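Local coordinates for putative DNA ligase-like protein Rv0938/MT0965 (Mycobacterium tuberculosis, PDB 2IRU) that probably works with Ku in bacterial end joining to process, fill and reseal DNA double-strand breaks, here through its polymerase domain, at residues V169-T174 with D285-L290; L21-G26 with N59-P64; P51-R56 with F67-A72; M149-E154 with G225-D230. One frame throughout, in Å; residues are numbered along the deposited sequence.

Contact 1: V169-T174 with D285-L290; sequences VTFPVT and DLLERL
The Phe171 side chain overlaps Leu287 at its base and Arg289 at its outer end. This is where strand 171-174 of the mixed sheet in the primase-polymerase domain meets the loop that follows helix 273-283. Leu287 and Phe171 run past each other in opposite directions, and Leu287 CD2 reaches Phe171 CB at 3.4 Å. The other branch of the leucine, CD1, lies 4.1 Å from Val173 CG2. One leucine thus touches both Phe171 and Val173 with its two methyls. Phe171 CG stands anti to its carbonyl carbon (chi1 -59°), which carries the ring toward the loop. Leu290 CD1 adds an apolar contact at 4.2 Å from Phe171 CD2. Pro185 of strand 180-186 touches both Phe171 and Leu290. The loop is shaped by a type I turn from Asp285 to Glu288. Within it Asp285 OD1 accepts from Leu287 N at 2.9 Å, an Asx turn, and the N-H comes from above the carboxylate plane. The same carboxylate bonds to Tyr244 and His46. The Arg289 guanidinium stands almost upright to the ring, planes 81° apart. It turns a face to Phe171 CZ, while Arg289 NE lies at the ring's edge, and Arg289 NH2 comes within 3.4 Å of Phe171 CE1.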
loop_
_atom_site.group_PDB
_atom_site.type_symbol
_atom_site.label_atom_id
_atom_site.label_comp_id
_atom_site.label_asym_id
_atom_site.label_seq_id
_atom_site.Cartn_x
_atom_site.Cartn_y
_atom_site.Cartn_z
ATOM N N VAL A 169 16.817 4.780 4.744
ATOM C CA VAL A 169 15.912 5.879 5.068
ATOM C C VAL A 169 14.496 5.299 5.119
ATOM O O VAL A 169 14.156 4.459 4.310
ATOM C CB VAL A 169 16.004 7.009 3.993
ATOM C CG1 VAL A 169 14.970 8.111 4.212
ATOM C CG2 VAL A 169 17.447 7.606 3.929
ATOM N N THR A 170 13.685 5.772 6.060
ATOM C CA THR A 170 12.349 5.226 6.274
ATOM C C THR A 170 11.260 6.286 6.084
ATOM O O THR A 170 11.420 7.435 6.539
ATOM C CB THR A 170 12.283 4.611 7.687
ATOM O OG1 THR A 170 13.408 3.732 7.852
ATOM C CG2 THR A 170 11.004 3.817 7.922
ATOM N N PHE A 171 10.166 5.880 5.444
ATOM C CA PHE A 171 9.049 6.775 5.144
ATOM C C PHE A 171 7.784 6.273 5.829
ATOM O O PHE A 171 7.366 5.119 5.601
ATOM C CB PHE A 171 8.788 6.830 3.620
ATOM C CG PHE A 171 9.974 7.301 2.830
ATOM C CD1 PHE A 171 10.113 8.654 2.498
ATOM C CD2 PHE A 171 10.973 6.399 2.423
ATOM C CE1 PHE A 171 11.212 9.108 1.768
ATOM C CE2 PHE A 171 12.077 6.847 1.690
ATOM C CZ PHE A 171 12.210 8.192 1.358
ATOM N N PRO A 172 7.119 7.143 6.600
ATOM C CA PRO A 172 5.868 6.662 7.174
ATOM C C PRO A 172 4.635 6.923 6.329
ATOM O O PRO A 172 4.548 7.925 5.634
ATOM C CB PRO A 172 5.753 7.448 8.492
ATOM C CG PRO A 172 6.553 8.726 8.267
ATOM C CD PRO A 172 7.447 8.519 7.043
ATOM N N VAL A 173 3.693 6.002 6.424
ATOM C CA VAL A 173 2.444 6.103 5.681
ATOM C C VAL A 173 1.333 5.606 6.596
ATOM O O VAL A 173 1.299 4.408 6.950
ATOM C CB VAL A 173 2.456 5.233 4.387
ATOM C CG1 VAL A 173 1.119 5.377 3.681
ATOM C CG2 VAL A 173 3.591 5.643 3.451
ATOM N N THR A 174 0.445 6.503 7.023
ATOM C CA THR A 174 -0.673 6.057 7.872
ATOM C C THR A 174 -1.575 5.233 6.944
ATOM O O THR A 174 -1.837 5.655 5.825
ATOM C CB THR A 174 -1.401 7.200 8.595
ATOM O OG1 THR A 174 -1.676 8.299 7.711
ATOM C CG2 THR A 174 -0.519 7.698 9.787
ATOM N N ASP A 285 4.908 14.912 -3.502
ATOM C CA ASP A 285 4.933 13.538 -3.002
ATOM C C ASP A 285 6.014 13.380 -1.907
ATOM O O ASP A 285 7.217 13.504 -2.179
ATOM C CB ASP A 285 5.167 12.578 -4.181
ATOM C CG ASP A 285 5.232 11.103 -3.773
ATOM O OD1 ASP A 285 4.743 10.720 -2.689
ATOM O OD2 ASP A 285 5.733 10.307 -4.600
ATOM N N LEU A 286 5.578 13.098 -0.675
ATOM C CA LEU A 286 6.525 12.855 0.428
ATOM C C LEU A 286 7.324 11.550 0.227
ATOM O O LEU A 286 8.411 11.384 0.820
ATOM C CB LEU A 286 5.805 12.864 1.794
ATOM C CG LEU A 286 5.091 14.157 2.196
ATOM C CD1 LEU A 286 4.436 13.980 3.577
ATOM C CD2 LEU A 286 6.037 15.369 2.213
ATOM N N LEU A 287 6.808 10.666 -0.630
ATOM C CA LEU A 287 7.479 9.414 -0.995
ATOM C C LEU A 287 8.325 9.531 -2.298
ATOM O O LEU A 287 8.741 8.515 -2.863
ATOM C CB LEU A 287 6.413 8.295 -1.197
ATOM C CG LEU A 287 5.591 7.855 0.008
ATOM C CD1 LEU A 287 4.718 6.668 -0.397
ATOM C CD2 LEU A 287 6.516 7.479 1.167
ATOM N N GLU A 288 8.576 10.745 -2.771
ATOM C CA GLU A 288 9.334 10.934 -4.019
ATOM C C GLU A 288 10.561 9.995 -4.123
ATOM O O GLU A 288 10.828 9.391 -5.172
ATOM C CB GLU A 288 9.804 12.386 -4.114
ATOM C CG GLU A 288 10.311 12.802 -5.493
ATOM C CD GLU A 288 9.342 13.714 -6.211
ATOM O OE1 GLU A 288 8.281 13.229 -6.683
ATOM O OE2 GLU A 288 9.646 14.930 -6.286
ATOM N N ARG A 289 11.293 9.891 -3.018
ATOM C CA ARG A 289 12.576 9.180 -2.981
ATOM C C ARG A 289 12.463 7.665 -2.804
ATOM O O ARG A 289 13.474 6.947 -2.880
ATOM C CB ARG A 289 13.431 9.754 -1.851
ATOM C CG ARG A 289 13.907 11.182 -2.064
ATOM C CD ARG A 289 14.461 11.749 -0.748
ATOM N NE ARG A 289 13.414 11.900 0.281
ATOM C CZ ARG A 289 13.640 11.949 1.594
ATOM N NH1 ARG A 289 14.882 11.847 2.075
ATOM N NH2 ARG A 289 12.623 12.097 2.434
ATOM N N LEU A 290 11.251 7.176 -2.540
ATOM C CA LEU A 290 11.071 5.740 -2.275
ATOM C C LEU A 290 11.307 4.827 -3.488
ATOM O O LEU A 290 11.873 3.740 -3.348
ATOM C CB LEU A 290 9.679 5.455 -1.714
ATOM C CG LEU A 290 9.285 3.991 -1.459
ATOM C CD1 LEU A 290 10.178 3.353 -0.418
ATOM C CD2 LEU A 290 7.777 3.940 -1.058
#

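Contact 2: L21-G26 with N59-P64; sequences LYPATG and NGVDQP
Leu21 O is joined to Val61 N by the one hydrogen bond across this contact, 2.8 Å long with an angle of 153° at the hydrogen. The two backbones are very close here. Gly60 CA lies 3.1 Å from Leu21 O. A type I turn from Gly60 to Gln63, with Gln63 N bonded to Gly60 O, brings Val61 and Asp62 round to face residues 21-26. The apolar contacts centre on Val61. Its CG1 sits over one face of the Tyr22 ring in a CH-pi contact, 4.2 Å from the centroid of that ring. The other methyl, Val61 CG2, packs 3.8 Å from Pro23 CD. With chi1 at -59°, CG1 is anti to the carbonyl carbon, and the two methyls part toward the tyrosine and the proline. Leu21 CD2 lies along the backbone of Gly60. Asp62 and Pro23 slide past each other, with Asp62 OD2 3.4 Å from Pro23 CG. The Tyr22 hydroxyl is bonded to the backbone oxygen of Arg247, a probable substrate-binding residue. The contact thus joins the end of strand 20-22 and Pro23 just after it to the connection of the beta hairpin formed by strands 53-56 and 66-68.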
loop_
_atom_site.group_PDB
_atom_site.type_symbol
_atom_site.label_atom_id
_atom_site.label_comp_id
_atom_site.label_asym_id
_atom_site.label_seq_id
_atom_site.Cartn_x
_atom_site.Cartn_y
_atom_site.Cartn_z
ATOM N N LEU A 21 -20.691 5.516 -3.014
ATOM C CA LEU A 21 -19.916 4.352 -2.550
ATOM C C LEU A 21 -19.589 4.376 -1.041
ATOM O O LEU A 21 -19.252 3.337 -0.468
ATOM C CB LEU A 21 -18.653 4.195 -3.375
ATOM C CG LEU A 21 -18.823 3.989 -4.895
ATOM C CD1 LEU A 21 -17.454 3.830 -5.529
ATOM C CD2 LEU A 21 -19.614 2.764 -5.196
ATOM N N TYR A 22 -19.703 5.554 -0.423
ATOM C CA TYR A 22 -19.544 5.701 1.034
ATOM C C TYR A 22 -20.803 6.386 1.628
ATOM O O TYR A 22 -20.868 7.617 1.678
ATOM C CB TYR A 22 -18.326 6.597 1.315
ATOM C CG TYR A 22 -16.993 5.984 0.947
ATOM C CD1 TYR A 22 -16.218 5.342 1.916
ATOM C CD2 TYR A 22 -16.504 6.072 -0.383
ATOM C CE1 TYR A 22 -14.950 4.789 1.598
ATOM C CE2 TYR A 22 -15.239 5.552 -0.721
ATOM C CZ TYR A 22 -14.496 4.887 0.266
ATOM O OH TYR A 22 -13.272 4.379 -0.087
ATOM N N PRO A 23 -21.803 5.595 2.065
ATOM C CA PRO A 23 -23.063 6.216 2.527
ATOM C C PRO A 23 -22.885 7.212 3.683
ATOM O O PRO A 23 -23.668 8.174 3.799
ATOM C CB PRO A 23 -23.927 5.026 2.988
ATOM C CG PRO A 23 -23.410 3.824 2.204
ATOM C CD PRO A 23 -21.870 4.117 2.032
ATOM N N ALA A 24 -21.873 7.001 4.530
ATOM C CA ALA A 24 -21.686 7.874 5.721
ATOM C C ALA A 24 -21.370 9.320 5.329
ATOM O O ALA A 24 -21.690 10.270 6.070
ATOM C CB ALA A 24 -20.578 7.342 6.586
ATOM N N THR A 25 -20.716 9.458 4.166
ATOM C CA THR A 25 -20.185 10.762 3.726
ATOM C C THR A 25 -20.790 11.205 2.367
ATOM O O THR A 25 -20.631 12.383 2.009
ATOM C CB THR A 25 -18.642 10.690 3.604
ATOM O OG1 THR A 25 -18.291 9.592 2.740
ATOM C CG2 THR A 25 -17.970 10.542 4.981
ATOM N N GLY A 26 -21.463 10.283 1.660
ATOM C CA GLY A 26 -22.078 10.558 0.358
ATOM C C GLY A 26 -21.067 10.590 -0.788
ATOM O O GLY A 26 -21.398 11.043 -1.910
ATOM N N ASN A 59 -21.221 -1.982 -4.933
ATOM C CA ASN A 59 -22.312 -1.095 -4.478
ATOM C C ASN A 59 -21.940 -0.329 -3.190
ATOM O O ASN A 59 -22.828 0.155 -2.449
ATOM C CB ASN A 59 -23.653 -1.815 -4.332
ATOM C CG ASN A 59 -24.401 -1.920 -5.653
ATOM O OD1 ASN A 59 -24.318 -1.004 -6.505
ATOM N ND2 ASN A 59 -25.087 -3.042 -5.857
ATOM N N GLY A 60 -20.627 -0.172 -2.956
ATOM C CA GLY A 60 -20.151 0.710 -1.875
ATOM C C GLY A 60 -19.922 -0.054 -0.585
ATOM O O GLY A 60 -20.130 -1.295 -0.502
ATOM N N VAL A 61 -19.461 0.673 0.422
ATOM C CA VAL A 61 -18.877 0.024 1.601
ATOM C C VAL A 61 -19.899 -0.613 2.560
ATOM O O VAL A 61 -19.495 -1.270 3.509
ATOM C CB VAL A 61 -17.925 0.964 2.385
ATOM C CG1 VAL A 61 -16.763 1.442 1.473
ATOM C CG2 VAL A 61 -18.693 2.131 2.884
ATOM N N ASP A 62 -21.188 -0.411 2.314
ATOM C CA ASP A 62 -22.239 -1.058 3.104
ATOM C C ASP A 62 -22.798 -2.309 2.392
ATOM O O ASP A 62 -23.747 -2.963 2.868
ATOM C CB ASP A 62 -23.314 -0.025 3.426
ATOM C CG ASP A 62 -22.914 0.871 4.590
ATOM O OD1 ASP A 62 -21.838 0.625 5.194
ATOM O OD2 ASP A 62 -23.698 1.783 4.950
ATOM N N GLN A 63 -22.176 -2.631 1.251
ATOM C CA GLN A 63 -22.548 -3.822 0.483
ATOM C C GLN A 63 -21.318 -4.771 0.359
ATOM O O GLN A 63 -20.167 -4.353 0.582
ATOM C CB GLN A 63 -23.104 -3.412 -0.899
ATOM C CG GLN A 63 -24.504 -2.839 -0.839
ATOM C CD GLN A 63 -25.526 -3.932 -0.625
ATOM O OE1 GLN A 63 -26.151 -4.006 0.436
ATOM N NE2 GLN A 63 -25.664 -4.828 -1.612
ATOM N N PRO A 64 -21.553 -6.060 0.010
ATOM C CA PRO A 64 -20.432 -7.030 -0.026
ATOM C C PRO A 64 -19.275 -6.621 -0.961
ATOM O O PRO A 64 -19.499 -5.990 -2.004
ATOM C CB PRO A 64 -21.113 -8.341 -0.478
ATOM C CG PRO A 64 -22.568 -8.156 -0.031
ATOM C CD PRO A 64 -22.852 -6.706 -0.280
#

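Contact 3: P51-R56 with F67-A72; sequences PATRKR and FEKQLA
Arg54 reaches across to residues 67-72 and grips their backbone with both terminal nitrogens. Arg54 NH1 donates to Lys69 O at 2.7 Å, nearly straight at 170°. Arg54 NH2 donates to Gln70 O at 2.9 Å, from above the plane of that carbonyl. Both oxygens lie in the plane of the guanidinium. Arg54 NH1 also bonds to Ala52 O, and Glu68 O lies over one face of the group. Bends at chi2 and chi3 (77° and 73°) curl the arginine back over its own hairpin. Glu68 extends on the same face and forms a salt bridge from OE1 to Arg56 NH1, 2.9 Å long, with carboxylate and guanidinium nearly coplanar. The nitrogen arrives on the syn side of OE1. One water links Arg54 NE to Glu68 OE1.

Beneath these groups is the antiparallel hairpin of strands 53-56 and 66-68. Arg54 and Glu68 form a hydrogen-bonded pair, with Arg54 N to Glu68 O at 3.0 Å and Glu68 N to Arg54 O at 2.9 Å. Lys55 and Phe67 form the neighbouring non-hydrogen-bonded pair on the other face. There Lys55 CD sits over the centre of the Phe67 ring, 3.8 Å from its centroid. Lys55 probably binds the substrate in polymerase activity, and residues 66-70 probably meet the target DNA. Past the ring, Lys69 NZ donates to Thr53 OG1 at 3.1 Å. Further out, His114 meets Phe67 edge-to-face, and Trp104 of helix 99-107 packs on Arg54 and Leu71. Gln108 O holds Arg56 NE.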
loop_
_atom_site.group_PDB
_atom_site.type_symbol
_atom_site.label_atom_id
_atom_site.label_comp_id
_atom_site.label_asym_id
_atom_site.label_seq_id
_atom_site.Cartn_x
_atom_site.Cartn_y
_atom_site.Cartn_z
ATOM N N PRO A 51 2.403 -6.259 -9.488
ATOM C CA PRO A 51 1.076 -6.837 -9.718
ATOM C C PRO A 51 0.076 -6.146 -8.797
ATOM O O PRO A 51 0.301 -6.084 -7.585
ATOM C CB PRO A 51 1.235 -8.311 -9.310
ATOM C CG PRO A 51 2.426 -8.319 -8.268
ATOM C CD PRO A 51 3.318 -7.179 -8.770
ATOM N N ALA A 52 -1.015 -5.653 -9.375
ATOM C CA ALA A 52 -2.029 -4.907 -8.599
ATOM C C ALA A 52 -3.186 -5.818 -8.204
ATOM O O ALA A 52 -3.965 -6.251 -9.084
ATOM C CB ALA A 52 -2.563 -3.721 -9.393
ATOM N N THR A 53 -3.279 -6.095 -6.903
ATOM C CA THR A 53 -4.493 -6.734 -6.323
ATOM C C THR A 53 -5.549 -5.667 -6.070
ATOM O O THR A 53 -5.229 -4.635 -5.503
ATOM C CB THR A 53 -4.132 -7.503 -5.033
ATOM O OG1 THR A 53 -3.317 -8.618 -5.389
ATOM C CG2 THR A 53 -5.383 -8.023 -4.313
ATOM N N ARG A 54 -6.786 -5.913 -6.511
ATOM C CA ARG A 54 -7.908 -4.967 -6.265
ATOM C C ARG A 54 -8.784 -5.462 -5.127
ATOM O O ARG A 54 -8.949 -6.672 -4.984
ATOM C CB ARG A 54 -8.800 -4.825 -7.536
ATOM C CG ARG A 54 -8.143 -4.047 -8.709
ATOM C CD ARG A 54 -7.130 -4.876 -9.467
ATOM N NE ARG A 54 -7.851 -5.870 -10.272
ATOM C CZ ARG A 54 -7.417 -7.091 -10.593
ATOM N NH1 ARG A 54 -6.201 -7.527 -10.226
ATOM N NH2 ARG A 54 -8.216 -7.866 -11.355
ATOM N N LYS A 55 -9.353 -4.556 -4.336
ATOM C CA LYS A 55 -10.503 -4.952 -3.544
ATOM C C LYS A 55 -11.660 -4.048 -4.016
ATOM O O LYS A 55 -11.529 -2.805 -4.030
ATOM C CB LYS A 55 -10.251 -4.914 -2.040
ATOM C CG LYS A 55 -11.401 -5.679 -1.310
ATOM C CD LYS A 55 -11.105 -5.970 0.166
ATOM C CE LYS A 55 -12.342 -6.639 0.790
ATOM N NZ LYS A 55 -12.114 -6.819 2.285
ATOM N N ARG A 56 -12.762 -4.695 -4.434
ATOM C CA ARG A 56 -13.868 -4.003 -5.049
ATOM C C ARG A 56 -15.100 -4.005 -4.193
ATOM O O ARG A 56 -15.444 -5.034 -3.600
ATOM C CB ARG A 56 -14.241 -4.621 -6.430
ATOM C CG ARG A 56 -13.098 -4.472 -7.430
ATOM C CD ARG A 56 -13.305 -5.202 -8.765
ATOM N NE ARG A 56 -14.485 -4.695 -9.479
ATOM C CZ ARG A 56 -15.051 -5.327 -10.511
ATOM N NH1 ARG A 56 -14.561 -6.496 -10.957
ATOM N NH2 ARG A 56 -16.106 -4.773 -11.111
ATOM N N PHE A 67 -11.863 -9.361 -3.001
ATOM C CA PHE A 67 -10.547 -9.239 -3.639
ATOM C C PHE A 67 -10.566 -9.832 -5.040
ATOM O O PHE A 67 -11.266 -10.830 -5.306
ATOM C CB PHE A 67 -9.468 -9.973 -2.851
ATOM C CG PHE A 67 -8.912 -9.204 -1.699
ATOM C CD1 PHE A 67 -8.060 -8.109 -1.916
ATOM C CD2 PHE A 67 -9.156 -9.634 -0.394
ATOM C CE1 PHE A 67 -7.509 -7.391 -0.819
ATOM C CE2 PHE A 67 -8.617 -8.952 0.695
ATOM C CZ PHE A 67 -7.775 -7.832 0.488
ATOM N N GLU A 68 -9.753 -9.272 -5.926
ATOM C CA GLU A 68 -9.615 -9.818 -7.268
ATOM C C GLU A 68 -8.137 -9.719 -7.625
ATOM O O GLU A 68 -7.518 -8.682 -7.363
ATOM C CB GLU A 68 -10.484 -9.033 -8.269
ATOM C CG GLU A 68 -10.678 -9.796 -9.573
ATOM C CD GLU A 68 -11.643 -9.124 -10.540
ATOM O OE1 GLU A 68 -12.124 -7.990 -10.228
ATOM O OE2 GLU A 68 -11.894 -9.750 -11.629
ATOM N N LYS A 69 -7.584 -10.811 -8.145
ATOM C CA LYS A 69 -6.159 -10.856 -8.471
ATOM C C LYS A 69 -5.992 -11.048 -9.974
ATOM O O LYS A 69 -5.531 -10.140 -10.680
ATOM C CB LYS A 69 -5.452 -11.962 -7.683
ATOM C CG LYS A 69 -5.411 -11.629 -6.213
ATOM C CD LYS A 69 -4.814 -12.780 -5.386
ATOM C CE LYS A 69 -4.672 -12.341 -3.915
ATOM N NZ LYS A 69 -3.642 -11.247 -3.760
ATOM N N GLN A 70 -6.395 -12.213 -10.472
ATOM C CA GLN A 70 -6.359 -12.416 -11.930
ATOM C C GLN A 70 -7.051 -11.233 -12.669
ATOM O O GLN A 70 -8.060 -10.675 -12.203
ATOM C CB GLN A 70 -7.063 -13.736 -12.295
ATOM C CG GLN A 70 -7.057 -14.109 -13.781
ATOM C CD GLN A 70 -5.748 -14.702 -14.268
ATOM O OE1 GLN A 70 -4.930 -15.142 -13.479
ATOM N NE2 GLN A 70 -5.576 -14.770 -15.600
ATOM N N LEU A 71 -6.486 -10.862 -13.817
ATOM C CA LEU A 71 -7.059 -9.843 -14.686
ATOM C C LEU A 71 -8.057 -10.502 -15.643
ATOM O O LEU A 71 -7.649 -11.215 -16.556
ATOM C CB LEU A 71 -5.958 -9.116 -15.489
ATOM C CG LEU A 71 -6.491 -7.869 -16.249
ATOM C CD1 LEU A 71 -7.240 -6.845 -15.365
ATOM C CD2 LEU A 71 -5.350 -7.170 -17.003
ATOM N N ALA A 72 -9.333 -10.197 -15.446
ATOM C CA ALA A 72 -10.417 -10.788 -16.257
ATOM C C ALA A 72 -10.289 -10.396 -17.736
ATOM O O ALA A 72 -9.855 -9.240 -18.035
ATOM C CB ALA A 72 -11.771 -10.351 -15.729
HETATM O O HOH W 1 -10.324 -8.275 -13.411
HETATM O O HOH W 2 -10.590 -5.693 -11.047
#

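Contact 4: M149-E154 with G225-D230; sequences MAQLAE and GKVFVD
The flat side-chain amide of Gln151 has Gly225 O in its plane. Gln151 NE2 donates to Gly225 O at 3.0 Å, with an angle of 166° at the hydrogen. The acceptor is only 3° out of that plane. From the carbonyl's side the approach is less regular, since the donor is tilted 34° from the carbonyl plane. Gln151 NE2 also lies 3.8 Å from Lys226 CA and has a weak second bond to Leu213 O.

Gln151 reaches Gly225, just ahead of strand 227-230, because its chain is extended, with CG anti to the backbone N. It links helix 149-164 to the residues leading into strand 227-230. This is a helix packed on a face of the mixed sheet in the polymerase domain. Strand 227-230 pairs there with strand 129-143 on one side and strand 214-215 on the other.

Next to the polar bond, Val227 points at the helix. Val227 CG2 is 4.0 Å from Leu152 CA and 4.1 Å from Gln151 NE2. Val227 CG1 is 4.1 Å from Leu152 CD1, where the two side chains cross at about a right angle. Leu141 of strand 129-143 touches both Leu152 and Val227, and Val155, one turn along from Gln151, also packs on Val227. At the far end of the strand is Asp230, a probable manganese ligand beside Asp140. Its OD1 bonds to Ser232 OG.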
loop_
_atom_site.group_PDB
_atom_site.type_symbol
_atom_site.label_atom_id
_atom_site.label_comp_id
_atom_site.label_asym_id
_atom_site.label_seq_id
_atom_site.Cartn_x
_atom_site.Cartn_y
_atom_site.Cartn_z
ATOM N N MET A 149 -0.956 7.008 20.617
ATOM C CA MET A 149 -0.141 7.563 19.529
ATOM C C MET A 149 1.330 7.696 19.876
ATOM O O MET A 149 2.172 7.219 19.135
ATOM C CB MET A 149 -0.664 8.926 19.065
ATOM C CG MET A 149 -1.174 9.011 17.616
ATOM S SD MET A 149 -0.429 7.972 16.329
ATOM C CE MET A 149 -1.790 6.799 16.177
ATOM N N ALA A 150 1.646 8.341 20.999
ATOM C CA ALA A 150 3.058 8.525 21.384
ATOM C C ALA A 150 3.837 7.198 21.401
ATOM O O ALA A 150 5.003 7.165 21.006
ATOM C CB ALA A 150 3.185 9.251 22.724
ATOM N N GLN A 151 3.198 6.115 21.853
ATOM C CA GLN A 151 3.861 4.797 21.843
ATOM C C GLN A 151 4.099 4.295 20.412
ATOM O O GLN A 151 5.193 3.835 20.097
ATOM C CB GLN A 151 3.105 3.740 22.680
ATOM C CG GLN A 151 3.819 2.356 22.690
ATOM C CD GLN A 151 3.055 1.230 23.413
ATOM O OE1 GLN A 151 2.184 1.481 24.244
ATOM N NE2 GLN A 151 3.397 -0.022 23.090
ATOM N N LEU A 152 3.070 4.376 19.568
ATOM C CA LEU A 152 3.157 3.936 18.174
ATOM C C LEU A 152 4.219 4.750 17.411
ATOM O O LEU A 152 5.008 4.207 16.626
ATOM C CB LEU A 152 1.777 4.020 17.500
ATOM C CG LEU A 152 1.611 3.673 16.006
ATOM C CD1 LEU A 152 1.915 2.221 15.742
ATOM C CD2 LEU A 152 0.202 3.989 15.541
ATOM N N ALA A 153 4.254 6.055 17.693
ATOM C CA ALA A 153 5.224 6.968 17.090
ATOM C C ALA A 153 6.628 6.652 17.547
ATOM O O ALA A 153 7.552 6.638 16.729
ATOM C CB ALA A 153 4.872 8.438 17.430
ATOM N N GLU A 154 6.790 6.433 18.861
ATOM C CA GLU A 154 8.085 6.080 19.417
ATOM C C GLU A 154 8.568 4.785 18.789
ATOM O O GLU A 154 9.745 4.678 18.436
ATOM C CB GLU A 154 8.043 5.939 20.936
ATOM C CG GLU A 154 9.368 5.407 21.496
ATOM C CD GLU A 154 9.388 5.251 23.022
ATOM O OE1 GLU A 154 8.354 5.478 23.685
ATOM O OE2 GLU A 154 10.470 4.892 23.538
ATOM N N GLY A 225 -1.247 -3.902 24.714
ATOM C CA GLY A 225 -0.289 -2.926 25.251
ATOM C C GLY A 225 0.978 -2.796 24.421
ATOM O O GLY A 225 1.869 -2.024 24.768
ATOM N N LYS A 226 1.053 -3.554 23.326
ATOM C CA LYS A 226 2.238 -3.551 22.449
ATOM C C LYS A 226 1.925 -3.209 21.008
ATOM O O LYS A 226 0.823 -3.482 20.509
ATOM C CB LYS A 226 2.954 -4.912 22.478
ATOM C CG LYS A 226 3.360 -5.314 23.888
ATOM C CD LYS A 226 4.131 -6.613 23.960
ATOM C CE LYS A 226 4.327 -6.900 25.446
ATOM N NZ LYS A 226 4.822 -8.254 25.794
ATOM N N VAL A 227 2.918 -2.622 20.341
ATOM C CA VAL A 227 2.913 -2.503 18.880
ATOM C C VAL A 227 3.428 -3.802 18.263
ATOM O O VAL A 227 4.540 -4.255 18.553
ATOM C CB VAL A 227 3.758 -1.306 18.377
ATOM C CG1 VAL A 227 3.756 -1.228 16.816
ATOM C CG2 VAL A 227 3.250 -0.011 18.981
ATOM N N PHE A 228 2.619 -4.393 17.393
ATOM C CA PHE A 228 3.064 -5.546 16.639
ATOM C C PHE A 228 3.810 -5.015 15.408
ATOM O O PHE A 228 3.229 -4.336 14.567
ATOM C CB PHE A 228 1.851 -6.382 16.210
ATOM C CG PHE A 228 2.183 -7.499 15.268
ATOM C CD1 PHE A 228 3.405 -8.168 15.346
ATOM C CD2 PHE A 228 1.261 -7.881 14.291
ATOM C CE1 PHE A 228 3.720 -9.230 14.449
ATOM C CE2 PHE A 228 1.560 -8.932 13.403
ATOM C CZ PHE A 228 2.788 -9.593 13.481
ATOM N N VAL A 229 5.112 -5.273 15.367
ATOM C CA VAL A 229 5.938 -4.849 14.241
ATOM C C VAL A 229 5.965 -5.996 13.239
ATOM O O VAL A 229 6.790 -6.898 13.338
ATOM C CB VAL A 229 7.355 -4.460 14.684
ATOM C CG1 VAL A 229 8.203 -4.022 13.517
ATOM C CG2 VAL A 229 7.268 -3.332 15.681
ATOM N N ASP A 230 5.030 -5.939 12.308
ATOM C CA ASP A 230 4.820 -7.034 11.380
ATOM C C ASP A 230 5.772 -6.889 10.183
ATOM O O ASP A 230 5.671 -5.930 9.378
ATOM C CB ASP A 230 3.342 -7.048 10.916
ATOM C CG ASP A 230 2.978 -8.302 10.097
ATOM O OD1 ASP A 230 3.821 -9.190 9.922
ATOM O OD2 ASP A 230 1.833 -8.383 9.601
#

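How the contacts relate
Contacts 2 and 3 come first along the chain and interleave. Segment 51-56 lies between the two segments of contact 2, and the connection 59-64 lies between the two strands of contact 3. Their centres are about 20 Å apart. Contacts 4 and 1 follow and also alternate, with centres about 19 Å apart. Helix 149-164 runs on to strand 171-174, and both contacts reach the same mixed sheet. Contact 3 belongs to the separate four-stranded antiparallel sheet. It lies across the chain's centre from contacts 1 and 4, about 25 and 31 Å away between centres. Probable substrate and DNA residues of contact 3 and the probable manganese ligand of contact 4 thus come from different sheets of one domain.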